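Local structure of oxysterol-binding protein homolog 1 (Saccharomyces cerevisiae, 5H28) at residues Arg197-Cys202 and Asp243-Lys248; Thr188-Phe193 and Arg203-His208. The protein carries sterols and other lipids between membranes through the cytosol, its ankyrin repeats, the part in this chain, targeting it to the nucleus-vacuole junction through NVJ1. All coordinates share one frame; numbering follows the deposited sequence.

Contact 1: residues Arg197-Cys202 and Asp243-Lys248; sequences RDVIMC and DIELKK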
ATOM      1  N   ARG A 197     -19.283   0.234  21.715  1.00  8.52           N
ATOM      2  CA  ARG A 197     -20.678   0.063  21.319  1.00  9.48           C
ATOM      3  C   ARG A 197     -21.069   0.933  20.120  1.00  9.47           C
ATOM      4  O   ARG A 197     -22.228   1.330  19.970  1.00  9.40           O
ATOM      5  CB  ARG A 197     -21.599   0.317  22.521  1.00 11.16           C
ATOM      6  CG  ARG A 197     -21.361  -0.684  23.650  1.00 13.23           C
ATOM      7  CD  ARG A 197     -22.126  -0.375  24.931  1.00 16.49           C
ATOM      8  NE  ARG A 197     -23.561  -0.630  24.827  1.00 17.67           N
ATOM      9  CZ  ARG A 197     -24.483   0.318  24.691  1.00 18.54           C
ATOM     10  NH1 ARG A 197     -25.765  -0.011  24.607  1.00 18.95           N
ATOM     11  NH2 ARG A 197     -24.124   1.594  24.643  1.00 19.04           N
ATOM     12  N   ASP A 198     -20.084   1.219  19.271  1.00  8.48           N
ATOM     13  CA  ASP A 198     -20.287   2.004  18.051  1.00  8.54           C
ATOM     14  C   ASP A 198     -20.549   0.960  16.968  1.00  8.20           C
ATOM     15  O   ASP A 198     -19.615   0.478  16.324  1.00  8.39           O
ATOM     16  CB  ASP A 198     -19.018   2.795  17.714  1.00  8.76           C
ATOM     17  CG  ASP A 198     -19.187   3.705  16.502  1.00  8.28           C
ATOM     18  OD1 ASP A 198     -20.129   3.502  15.708  1.00  9.98           O
ATOM     19  OD2 ASP A 198     -18.351   4.618  16.335  1.00 11.09           O
ATOM     20  N   VAL A 199     -21.816   0.613  16.772  1.00  8.17           N
ATOM     21  CA  VAL A 199     -22.176  -0.411  15.791  1.00  8.80           C
ATOM     22  C   VAL A 199     -21.843  -0.052  14.346  1.00 10.49           C
ATOM     23  O   VAL A 199     -21.415  -0.914  13.576  1.00  8.87           O
ATOM     24  CB  VAL A 199     -23.675  -0.772  15.893  1.00  9.22           C
ATOM     25  CG1 VAL A 199     -23.997  -1.930  14.958  1.00 11.04           C
ATOM     26  CG2 VAL A 199     -24.019  -1.154  17.327  1.00 11.57           C
ATOM     27  N   ILE A 200     -22.029   1.207  13.968  1.00  8.90           N
ATOM     28  CA  ILE A 200     -21.718   1.616  12.607  1.00 10.00           C
ATOM     29  C   ILE A 200     -20.238   1.379  12.314  1.00  9.07           C
ATOM     30  O   ILE A 200     -19.890   0.849  11.257  1.00  9.98           O
ATOM     31  CB  ILE A 200     -22.074   3.102  12.365  1.00 10.86           C
ATOM     32  CG1 ILE A 200     -23.597   3.265  12.365  1.00 14.67           C
ATOM     33  CG2 ILE A 200     -21.483   3.582  11.042  1.00 13.70           C
ATOM     34  CD1 ILE A 200     -24.063   4.684  12.138  1.00 17.35           C
ATOM     35  N   MET A 201     -19.366   1.756  13.246  1.00  7.81           N
ATOM     36  CA  MET A 201     -17.941   1.542  13.029  1.00  7.70           C
ATOM     37  C   MET A 201     -17.641   0.047  12.973  1.00  7.34           C
ATOM     38  O   MET A 201     -16.821  -0.393  12.167  1.00  7.69           O
ATOM     39  CB  MET A 201     -17.107   2.194  14.133  1.00  8.41           C
ATOM     40  CG  MET A 201     -15.597   1.976  13.973  1.00  8.38           C
ATOM     41  SD  MET A 201     -14.917   2.620  12.420  1.00 10.51           S
ATOM     42  CE  MET A 201     -14.798   4.352  12.827  1.00  9.65           C
ATOM     43  N   CYS A 202     -18.296  -0.733  13.829  1.00  6.90           N
ATOM     44  CA  CYS A 202     -18.076  -2.177  13.817  1.00  7.41           C
ATOM     45  C   CYS A 202     -18.433  -2.737  12.440  1.00  8.29           C
ATOM     46  O   CYS A 202     -17.676  -3.523  11.875  1.00  8.93           O
ATOM     47  CB  CYS A 202     -18.915  -2.870  14.895  1.00  6.52           C
ATOM     48  SG  CYS A 202     -18.315  -2.633  16.584  1.00  8.51           S
ATOM     49  N   ASP A 243     -26.991  -3.442  22.289  1.00  9.39           N
ATOM     50  CA  ASP A 243     -26.268  -4.660  22.624  1.00  9.52           C
ATOM     51  C   ASP A 243     -26.814  -5.835  21.824  1.00  9.23           C
ATOM     52  O   ASP A 243     -26.057  -6.694  21.365  1.00  8.88           O
ATOM     53  CB  ASP A 243     -26.391  -4.906  24.121  1.00 12.35           C
ATOM     54  CG  ASP A 243     -25.967  -3.695  24.927  1.00 15.55           C
ATOM     55  OD1 ASP A 243     -24.754  -3.408  24.971  1.00 14.65           O
ATOM     56  OD2 ASP A 243     -26.850  -3.014  25.490  1.00 20.48           O
ATOM     57  N   ILE A 244     -28.128  -5.872  21.655  1.00  9.30           N
ATOM     58  CA  ILE A 244     -28.743  -6.936  20.880  1.00  9.33           C
ATOM     59  C   ILE A 244     -28.296  -6.808  19.424  1.00  9.83           C
ATOM     60  O   ILE A 244     -27.955  -7.802  18.782  1.00 10.90           O
ATOM     61  CB  ILE A 244     -30.286  -6.868  20.964  1.00  8.30           C
ATOM     62  CG1 ILE A 244     -30.735  -7.205  22.389  1.00  8.62           C
ATOM     63  CG2 ILE A 244     -30.909  -7.834  19.968  1.00 10.18           C
ATOM     64  CD1 ILE A 244     -32.222  -7.034  22.624  1.00 10.52           C
ATOM     65  N   GLU A 245     -28.291  -5.581  18.909  1.00  9.67           N
ATOM     66  CA  GLU A 245     -27.878  -5.328  17.532  1.00 10.86           C
ATOM     67  C   GLU A 245     -26.436  -5.779  17.330  1.00 11.53           C
ATOM     68  O   GLU A 245     -26.103  -6.427  16.337  1.00 12.30           O
ATOM     69  CB  GLU A 245     -27.989  -3.833  17.210  1.00 12.48           C
ATOM     70  CG  GLU A 245     -27.769  -3.499  15.734  1.00 14.53           C
ATOM     71  CD  GLU A 245     -27.722  -2.003  15.452  1.00 16.39           C
ATOM     72  OE1 GLU A 245     -28.347  -1.226  16.201  1.00 19.04           O
ATOM     73  OE2 GLU A 245     -27.069  -1.609  14.464  1.00 18.11           O
ATOM     74  N   LEU A 246     -25.585  -5.436  18.289  1.00 11.51           N
ATOM     75  CA  LEU A 246     -24.174  -5.783  18.230  1.00 11.05           C
ATOM     76  C   LEU A 246     -23.963  -7.299  18.261  1.00 11.30           C
ATOM     77  O   LEU A 246     -23.135  -7.838  17.521  1.00 11.76           O
ATOM     78  CB  LEU A 246     -23.441  -5.114  19.394  1.00 13.79           C
ATOM     79  CG  LEU A 246     -21.915  -5.087  19.343  1.00 16.28           C
ATOM     80  CD1 LEU A 246     -21.454  -4.500  18.020  1.00 16.74           C
ATOM     81  CD2 LEU A 246     -21.386  -4.264  20.508  1.00 17.75           C
ATOM     82  N   LYS A 247     -24.711  -7.984  19.119  1.00 10.34           N
ATOM     83  CA  LYS A 247     -24.605  -9.434  19.225  1.00 10.59           C
ATOM     84  C   LYS A 247     -25.036 -10.073  17.909  1.00 12.18           C
ATOM     85  O   LYS A 247     -24.361 -10.964  17.389  1.00 12.15           O
ATOM     86  CB  LYS A 247     -25.487  -9.945  20.369  1.00 12.98           C
ATOM     87  CG  LYS A 247     -25.421 -11.448  20.592  1.00 17.82           C
ATOM     88  CD  LYS A 247     -26.254 -11.859  21.794  1.00 22.38           C
ATOM     89  CE  LYS A 247     -26.146 -13.351  22.065  1.00 25.48           C
ATOM     90  NZ  LYS A 247     -26.931 -13.760  23.265  1.00 27.31           N
ATOM     91  N   LYS A 248     -26.159  -9.608  17.367  1.00 12.67           N
ATOM     92  CA  LYS A 248     -26.673 -10.129  16.106  1.00 13.79           C
ATOM     93  C   LYS A 248     -25.686  -9.893  14.965  1.00 12.97           C
ATOM     94  O   LYS A 248     -25.493 -10.763  14.115  1.00 12.66           O
ATOM     95  CB  LYS A 248     -28.018  -9.475  15.778  1.00 16.49           C
ATOM     96  CG  LYS A 248     -29.144  -9.889  16.710  1.00 21.39           C
ATOM     97  CD  LYS A 248     -29.462 -11.367  16.541  1.00 25.36           C
ATOM     98  CE  LYS A 248     -30.507 -11.837  17.536  1.00 27.31           C
ATOM     99  NZ  LYS A 248     -30.018 -11.748  18.939  1.00 30.66           N
TER

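Contact 2: residues Thr188-Phe193 and Arg203-His208; sequences TVLHEF and RWLLEH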
ATOM      1  N   THR A 188      -6.822  -4.530  19.508  1.00  6.82           N
ATOM      2  CA  THR A 188      -7.296  -4.837  18.164  1.00  7.45           C
ATOM      3  C   THR A 188      -8.528  -3.958  17.938  1.00  6.83           C
ATOM      4  O   THR A 188      -9.424  -3.882  18.785  1.00  6.98           O
ATOM      5  CB  THR A 188      -7.613  -6.332  18.050  1.00  9.06           C
ATOM      6  OG1 THR A 188      -6.428  -7.076  18.361  1.00 12.65           O
ATOM      7  CG2 THR A 188      -8.061  -6.686  16.641  1.00 10.51           C
ATOM      8  N   VAL A 189      -8.571  -3.303  16.784  1.00  6.39           N
ATOM      9  CA  VAL A 189      -9.623  -2.341  16.497  1.00  6.41           C
ATOM     10  C   VAL A 189     -11.084  -2.778  16.591  1.00  6.09           C
ATOM     11  O   VAL A 189     -11.890  -2.073  17.199  1.00  7.09           O
ATOM     12  CB  VAL A 189      -9.343  -1.638  15.140  1.00  7.53           C
ATOM     13  CG1 VAL A 189      -9.540  -2.598  13.988  1.00  9.08           C
ATOM     14  CG2 VAL A 189     -10.221  -0.402  15.004  1.00  8.60           C
ATOM     15  N   LEU A 190     -11.448  -3.917  16.014  1.00  5.54           N
ATOM     16  CA  LEU A 190     -12.841  -4.346  16.101  1.00  6.08           C
ATOM     17  C   LEU A 190     -13.257  -4.486  17.564  1.00  7.55           C
ATOM     18  O   LEU A 190     -14.303  -3.975  17.970  1.00  6.42           O
ATOM     19  CB  LEU A 190     -13.059  -5.675  15.359  1.00  6.10           C
ATOM     20  CG  LEU A 190     -14.485  -6.242  15.411  1.00  6.64           C
ATOM     21  CD1 LEU A 190     -15.493  -5.169  14.995  1.00  8.18           C
ATOM     22  CD2 LEU A 190     -14.582  -7.473  14.507  1.00  9.46           C
ATOM     23  N   HIS A 191     -12.431  -5.169  18.352  1.00  7.03           N
ATOM     24  CA  HIS A 191     -12.720  -5.367  19.768  1.00  7.26           C
ATOM     25  C   HIS A 191     -12.955  -4.042  20.485  1.00  6.65           C
ATOM     26  O   HIS A 191     -13.890  -3.912  21.279  1.00  5.91           O
ATOM     27  CB  HIS A 191     -11.569  -6.117  20.438  1.00  7.13           C
ATOM     28  CG  HIS A 191     -11.232  -7.415  19.773  1.00  7.88           C
ATOM     29  ND1 HIS A 191     -10.805  -7.487  18.464  1.00  7.86           N
ATOM     30  CD2 HIS A 191     -11.266  -8.689  20.231  1.00  8.60           C
ATOM     31  CE1 HIS A 191     -10.589  -8.752  18.145  1.00  8.42           C
ATOM     32  NE2 HIS A 191     -10.861  -9.501  19.199  1.00  9.23           N
ATOM     33  N   GLU A 192     -12.112  -3.056  20.197  1.00  6.47           N
ATOM     34  CA  GLU A 192     -12.249  -1.760  20.837  1.00  6.78           C
ATOM     35  C   GLU A 192     -13.572  -1.089  20.509  1.00  6.90           C
ATOM     36  O   GLU A 192     -14.172  -0.463  21.374  1.00  7.61           O
ATOM     37  CB  GLU A 192     -11.082  -0.849  20.457  1.00  8.82           C
ATOM     38  CG  GLU A 192      -9.749  -1.349  20.987  1.00 13.44           C
ATOM     39  CD  GLU A 192      -9.817  -1.702  22.462  1.00 13.93           C
ATOM     40  OE1 GLU A 192     -10.149  -0.813  23.273  1.00 14.28           O
ATOM     41  OE2 GLU A 192      -9.542  -2.867  22.816  1.00 15.42           O
ATOM     42  N   PHE A 193     -14.050  -1.227  19.277  1.00  7.05           N
ATOM     43  CA  PHE A 193     -15.318  -0.598  18.940  1.00  6.02           C
ATOM     44  C   PHE A 193     -16.524  -1.390  19.414  1.00  5.63           C
ATOM     45  O   PHE A 193     -17.618  -0.846  19.541  1.00  6.41           O
ATOM     46  CB  PHE A 193     -15.372  -0.278  17.447  1.00  7.22           C
ATOM     47  CG  PHE A 193     -14.626   0.975  17.102  1.00  6.60           C
ATOM     48  CD1 PHE A 193     -15.199   2.225  17.337  1.00  8.10           C
ATOM     49  CD2 PHE A 193     -13.321   0.917  16.627  1.00  9.20           C
ATOM     50  CE1 PHE A 193     -14.483   3.392  17.112  1.00  8.31           C
ATOM     51  CE2 PHE A 193     -12.592   2.082  16.399  1.00  8.05           C
ATOM     52  CZ  PHE A 193     -13.175   3.325  16.643  1.00  9.00           C
ATOM     53  N   ARG A 203     -19.581  -2.325  11.901  1.00  9.60           N
ATOM     54  CA  ARG A 203     -20.015  -2.791  10.585  1.00  9.71           C
ATOM     55  C   ARG A 203     -18.995  -2.401   9.520  1.00  9.70           C
ATOM     56  O   ARG A 203     -18.661  -3.205   8.649  1.00  9.58           O
ATOM     57  CB  ARG A 203     -21.380  -2.194  10.224  1.00 10.62           C
ATOM     58  CG  ARG A 203     -22.542  -2.701  11.063  1.00 11.70           C
ATOM     59  CD  ARG A 203     -23.832  -1.980  10.681  1.00 13.38           C
ATOM     60  NE  ARG A 203     -24.949  -2.344  11.551  1.00 15.13           N
ATOM     61  CZ  ARG A 203     -25.574  -3.516  11.524  1.00 15.05           C
ATOM     62  NH1 ARG A 203     -25.200  -4.453  10.664  1.00 16.14           N
ATOM     63  NH2 ARG A 203     -26.565  -3.759  12.369  1.00 16.29           N
ATOM     64  N   TRP A 204     -18.497  -1.170   9.594  1.00  8.83           N
ATOM     65  CA  TRP A 204     -17.514  -0.682   8.630  1.00  9.45           C
ATOM     66  C   TRP A 204     -16.241  -1.521   8.699  1.00 10.04           C
ATOM     67  O   TRP A 204     -15.684  -1.918   7.678  1.00  9.64           O
ATOM     68  CB  TRP A 204     -17.172   0.784   8.916  1.00 10.33           C
ATOM     69  CG  TRP A 204     -16.385   1.450   7.816  1.00 12.35           C
ATOM     70  CD1 TRP A 204     -16.886   2.162   6.761  1.00 13.43           C
ATOM     71  CD2 TRP A 204     -14.960   1.451   7.657  1.00 11.51           C
ATOM     72  NE1 TRP A 204     -15.862   2.608   5.960  1.00 14.06           N
ATOM     73  CE2 TRP A 204     -14.669   2.185   6.485  1.00 12.17           C
ATOM     74  CE3 TRP A 204     -13.900   0.901   8.391  1.00 11.64           C
ATOM     75  CZ2 TRP A 204     -13.360   2.384   6.028  1.00 10.77           C
ATOM     76  CZ3 TRP A 204     -12.598   1.099   7.936  1.00 12.27           C
ATOM     77  CH2 TRP A 204     -12.342   1.835   6.765  1.00 11.86           C
ATOM     78  N   LEU A 205     -15.779  -1.795   9.914  1.00  9.12           N
ATOM     79  CA  LEU A 205     -14.570  -2.583  10.092  1.00  8.59           C
ATOM     80  C   LEU A 205     -14.738  -3.996   9.547  1.00  8.76           C
ATOM     81  O   LEU A 205     -13.850  -4.512   8.865  1.00  9.11           O
ATOM     82  CB  LEU A 205     -14.189  -2.617  11.575  1.00  7.29           C
ATOM     83  CG  LEU A 205     -13.725  -1.270  12.145  1.00  6.87           C
ATOM     84  CD1 LEU A 205     -13.661  -1.358  13.656  1.00  8.17           C
ATOM     85  CD2 LEU A 205     -12.367  -0.890  11.554  1.00  9.53           C
ATOM     86  N   LEU A 206     -15.880  -4.616   9.831  1.00  9.18           N
ATOM     87  CA  LEU A 206     -16.148  -5.966   9.352  1.00 11.43           C
ATOM     88  C   LEU A 206     -16.153  -6.009   7.831  1.00 12.37           C
ATOM     89  O   LEU A 206     -15.629  -6.948   7.232  1.00 13.12           O
ATOM     90  CB  LEU A 206     -17.497  -6.465   9.884  1.00 10.90           C
ATOM     91  CG  LEU A 206     -17.543  -7.045  11.303  1.00 13.11           C
ATOM     92  CD1 LEU A 206     -16.813  -8.372  11.336  1.00 13.80           C
ATOM     93  CD2 LEU A 206     -16.931  -6.085  12.287  1.00 19.03           C
ATOM     94  N   GLU A 207     -16.731  -4.992   7.200  1.00 12.56           N
ATOM     95  CA  GLU A 207     -16.780  -4.966   5.744  1.00 15.12           C
ATOM     96  C   GLU A 207     -15.412  -4.693   5.127  1.00 14.41           C
ATOM     97  O   GLU A 207     -15.210  -4.913   3.933  1.00 15.76           O
ATOM     98  CB  GLU A 207     -17.803  -3.932   5.250  1.00 19.79           C
ATOM     99  CG  GLU A 207     -17.537  -2.501   5.673  1.00 26.36           C
ATOM    100  CD  GLU A 207     -18.537  -1.525   5.076  1.00 30.50           C
ATOM    101  OE1 GLU A 207     -18.544  -1.365   3.837  1.00 32.74           O
ATOM    102  OE2 GLU A 207     -19.316  -0.922   5.847  1.00 33.43           O
ATOM    103  N   HIS A 208     -14.470  -4.223   5.940  1.00 13.94           N
ATOM    104  CA  HIS A 208     -13.129  -3.946   5.442  1.00 13.70           C
ATOM    105  C   HIS A 208     -12.071  -4.952   5.882  1.00 13.88           C
ATOM    106  O   HIS A 208     -10.881  -4.641   5.901  1.00 15.09           O
ATOM    107  CB  HIS A 208     -12.695  -2.529   5.821  1.00 14.40           C
ATOM    108  CG  HIS A 208     -13.362  -1.465   5.008  1.00 15.27           C
ATOM    109  ND1 HIS A 208     -14.670  -1.085   5.211  1.00 16.45           N
ATOM    110  CD2 HIS A 208     -12.920  -0.747   3.949  1.00 18.87           C
ATOM    111  CE1 HIS A 208     -15.006  -0.179   4.310  1.00 18.07           C
ATOM    112  NE2 HIS A 208     -13.963   0.044   3.532  1.00 18.62           N
TER

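Contact 1: residues Arg197-Cys202 and Asp243-Lys248
Arg197 and Asp243 are joined by a salt bridge that ties the turn before helix 199-207 to helix 241-256. The carboxylate sits at the edge of the guanidinium, and two bonds link the groups unequally. Arg197 NE reaches Asp243 OD1 at 3.0 Å with an N-H...O angle of 172°; OD1 lies in the guanidinium plane, and NE comes to it on the syn side, tilted out of the carboxylate plane. The second bond, from Arg197 NH1 to Asp243 OD2 at 3.3 Å, is weak, as suits two planes turned 40° apart. A bend at chi3 of Arg197 swings the guanidinium toward the acid.

The apolar part lies one turn along. Leu246 CD1 is 4.3 Å from Val199 CG2, and Leu246 CD1 also meets Cys202 SG at 3.9 Å. Leu246 has CG anti to the backbone N (chi1 -167°), which carries its branches toward the other helix.

Glu245 supplies the mixed contact. Its extended chain brings OE2 within 3.1 Å of Val199 CG1, alongside a salt bridge from OE2 to Arg203, so the valine methyl lies beside a paired carboxylate.

Within 197-202 a Schellman motif ends one helix and a side-chain N-cap begins the next. Arg197, with positive phi, is the C-prime residue of the Schellman motif closing helix 189-196, while Asp198 N-caps the next helix, its OD1 accepting from Met201 N at 3.1 Å. Asp198 OD2 also pairs with Arg158. Segment 197-202 lies in the predicted third ankyrin repeat, and the contact joins that repeat to the later helix 241-256. Helix 199-207 has helix 241-256 against Val199 and Cys202, with Phe193 of helix 189-196 touching Cys202 and Met201, and helix 160-167 meeting Met201 through Phe160 and Leu163.

Contact 2: residues Thr188-Phe193 and Arg203-His208
Leu190 and Leu205 have the nearest CA atoms across the two segments, 6.5 Å apart, on helices that run nearly antiparallel. The axes of 189-193 and 203-207 come within 10.0 Å, at 162° between their N-to-C directions. Leu205 points at the facing helix with CG anti to its carbonyl carbon (chi1 -68°), and its CD1 is the methyl that touches most. It meets Val189 CG2 tip to tip at 3.8 Å and lies 3.9 Å from Leu190 CA. The same CD1 also stands 3.8 Å from Phe193 CD2, the leucine crossing the phenylalanine at about a right angle, while Val189 CG2 lies in plane at the edge of that ring.

This is the helix-turn-helix of an ankyrin repeat, predicted as the third in the sequence: two short antiparallel helices, helix 189-196 and helix 199-207, held together by apolar side chains. Beside Leu205, Leu190 and Leu206 cross at about a right angle. Their methyls are pressed tightly, Leu190 CD1 standing 3.2 Å from Leu206 CD2, closer than usual van der Waals contact. Replacing Leu190 with an alanine would probably open a gap beside Leu206 CD2 and set that branch free to turn.

On the flank of helix 199-207 turned toward helix 160-167, Trp204 packs on Leu163 and Leu167 and gives its NE1 hydrogen to Glu164. Leu206 also touches Ala253 of helix 241-256.

In the fold
The two contacts lie about 10 Å apart, centre to centre, on the same side of the chain's centre, and share helix 199-207. Contact 2 pairs that helix with its predecessor, 189-196, inside the predicted third ankyrin repeat; contact 1 pairs it with helix 241-256, much later in the chain. Their segments alternate in sequence: 188-193, 197-202, 203-208, then 243-248. The two contacts also touch directly, among other places through a probable hydrogen bond from Asp198 N to Phe193 O. Helix 199-207 therefore packs against helix 189-196 and helix 241-256, with helix 160-167 also against it, building one helical stack in the ankyrin domain, the part required for targeting through NVJ1.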